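PDB 2J0W: lysine-sensitive aspartokinase 3 from Escherichia coli, which phosphorylates L-aspartate with ATP to give 4-phospho-L-aspartate, the first step towards lysine, and is feedback-inhibited by lysine. Local coordinates for residues I392-S397 and S423-C428. Residues are numbered along the deposited sequence; the frame is centred on the assembly and turned at random.
Sequences IGNDLS and SSHNLC
Gly-393 and His-425 are joined by two hydrogen bonds of opposite direction. Gly-393 N donates to His-425 O over 2.7 Å, while His-425 ND1 returns a bond of 2.7 Å to Gly-393 O. The acceptor lies in the imidazole plane and the C=O...N angle is 161°, so the ring edge meets the carbonyl nearly head-on. With CG anti to the carbonyl carbon, beside the backbone N (chi1 -78°), the ring reaches across to residues 393-394. Asn-394 OD1 comes to the same edge, 3.2 Å from His-425 CE1, with amide and ring planes 82° apart; its ND2 bonds Pro-297 O. Were His-425 replaced by an alanine, Gly-393 O would probably lose its side-chain donor and Asn-394 OD1 the ring edge beside it.

Further along, Leu-396 N gives a longer bond to Ser-424 O (3.3 Å), arriving above the carbonyl plane. Van der Waals contacts add to this: the Leu-396 methyl CD1 lies 3.5 Å from His-425 O, and the Ser-397 hydroxyl OG rests 3.5 Å from Ser-424 CB.

Ser-423 OG accepts from His-425 N, an ST turn leading into strand 426-432. Beyond it, Ile-392 and Asn-426 form a non-hydrogen-bonded antiparallel pair between strands 386-393 and 426-432 of the ACT domain sheet.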
loop_
_atom_site.group_PDB
_atom_site.type_symbol
_atom_site.label_atom_id
_atom_site.label_comp_id
_atom_site.label_asym_id
_atom_site.label_seq_id
_atom_site.Cartn_x
_atom_site.Cartn_y
_atom_site.Cartn_z
ATOM N N ILE A 392 -12.627 -13.135 -0.644
ATOM C CA ILE A 392 -12.551 -13.329 0.783
ATOM C C ILE A 392 -12.470 -14.796 1.127
ATOM O O ILE A 392 -13.163 -15.633 0.537
ATOM C CB ILE A 392 -13.746 -12.696 1.478
ATOM C CG1 ILE A 392 -13.683 -11.192 1.248
ATOM C CG2 ILE A 392 -13.753 -13.045 2.972
ATOM C CD1 ILE A 392 -14.616 -10.418 2.106
ATOM N N GLY A 393 -11.603 -15.093 2.088
ATOM C CA GLY A 393 -11.411 -16.453 2.526
ATOM C C GLY A 393 -10.619 -16.459 3.809
ATOM O O GLY A 393 -10.780 -15.571 4.655
ATOM N N ASN A 394 -9.736 -17.441 3.946
ATOM C CA ASN A 394 -8.951 -17.562 5.162
ATOM C C ASN A 394 -7.527 -18.036 4.899
ATOM O O ASN A 394 -7.301 -18.970 4.129
ATOM C CB ASN A 394 -9.685 -18.516 6.101
ATOM C CG ASN A 394 -11.161 -18.161 6.234
ATOM O OD1 ASN A 394 -11.526 -17.250 6.976
ATOM N ND2 ASN A 394 -12.012 -18.859 5.485
ATOM N N ASP A 395 -6.568 -17.369 5.532
ATOM C CA ASP A 395 -5.157 -17.713 5.379
ATOM C C ASP A 395 -4.670 -17.730 3.928
ATOM O O ASP A 395 -3.866 -18.583 3.541
ATOM C CB ASP A 395 -4.888 -19.071 6.026
ATOM C CG ASP A 395 -5.290 -19.102 7.482
ATOM O OD1 ASP A 395 -5.118 -20.158 8.122
ATOM O OD2 ASP A 395 -5.782 -18.070 7.987
ATOM N N LEU A 396 -5.152 -16.780 3.133
ATOM C CA LEU A 396 -4.752 -16.682 1.736
ATOM C C LEU A 396 -3.271 -16.315 1.627
ATOM O O LEU A 396 -2.598 -16.701 0.666
ATOM C CB LEU A 396 -5.589 -15.617 1.025
ATOM C CG LEU A 396 -7.105 -15.734 1.181
ATOM C CD1 LEU A 396 -7.796 -14.585 0.469
ATOM C CD2 LEU A 396 -7.559 -17.053 0.614
ATOM N N SER A 397 -2.773 -15.577 2.622
ATOM C CA SER A 397 -1.383 -15.119 2.655
ATOM C C SER A 397 -0.364 -16.219 2.906
ATOM O O SER A 397 0.699 -16.229 2.288
ATOM C CB SER A 397 -1.214 -14.012 3.704
ATOM O OG SER A 397 -1.649 -14.441 4.984
ATOM N N SER A 423 -4.021 -8.546 4.852
ATOM C CA SER A 423 -5.002 -9.349 5.569
ATOM C C SER A 423 -5.040 -10.782 5.067
ATOM O O SER A 423 -5.032 -11.045 3.864
ATOM C CB SER A 423 -6.388 -8.708 5.459
ATOM O OG SER A 423 -7.351 -9.499 6.129
ATOM N N SER A 424 -5.060 -11.713 6.006
ATOM C CA SER A 424 -5.096 -13.110 5.625
ATOM C C SER A 424 -6.504 -13.517 5.215
ATOM O O SER A 424 -6.801 -14.706 5.075
ATOM C CB SER A 424 -4.614 -13.985 6.779
ATOM O OG SER A 424 -5.367 -13.753 7.961
ATOM N N HIS A 425 -7.378 -12.531 5.029
ATOM C CA HIS A 425 -8.758 -12.814 4.639
ATOM C C HIS A 425 -9.107 -12.365 3.233
ATOM O O HIS A 425 -10.042 -12.901 2.639
ATOM C CB HIS A 425 -9.749 -12.156 5.602
ATOM C CG HIS A 425 -9.924 -12.885 6.896
ATOM N ND1 HIS A 425 -10.519 -14.126 6.978
ATOM C CD2 HIS A 425 -9.628 -12.524 8.169
ATOM C CE1 HIS A 425 -10.588 -14.495 8.246
ATOM N NE2 HIS A 425 -10.055 -13.539 8.990
ATOM N N ASN A 426 -8.369 -11.409 2.676
ATOM C CA ASN A 426 -8.725 -10.942 1.338
ATOM C C ASN A 426 -7.603 -10.588 0.370
ATOM O O ASN A 426 -6.464 -10.325 0.760
ATOM C CB ASN A 426 -9.608 -9.708 1.447
ATOM C CG ASN A 426 -8.792 -8.442 1.605
ATOM O OD1 ASN A 426 -8.030 -8.066 0.703
ATOM N ND2 ASN A 426 -8.930 -7.783 2.753
ATOM N N LEU A 427 -7.988 -10.532 -0.900
ATOM C CA LEU A 427 -7.103 -10.166 -1.989
ATOM C C LEU A 427 -7.960 -9.349 -2.946
ATOM O O LEU A 427 -8.885 -9.883 -3.565
ATOM C CB LEU A 427 -6.581 -11.407 -2.703
ATOM C CG LEU A 427 -5.573 -11.130 -3.821
ATOM C CD1 LEU A 427 -4.755 -12.379 -4.054
ATOM C CD2 LEU A 427 -6.272 -10.683 -5.103
ATOM N N CYS A 428 -7.669 -8.061 -3.077
ATOM C CA CYS A 428 -8.469 -7.228 -3.965
ATOM C C CYS A 428 -7.698 -6.717 -5.154
ATOM O O CYS A 428 -6.472 -6.756 -5.187
ATOM C CB CYS A 428 -9.019 -6.028 -3.206
ATOM S SG CYS A 428 -9.592 -6.449 -1.576
#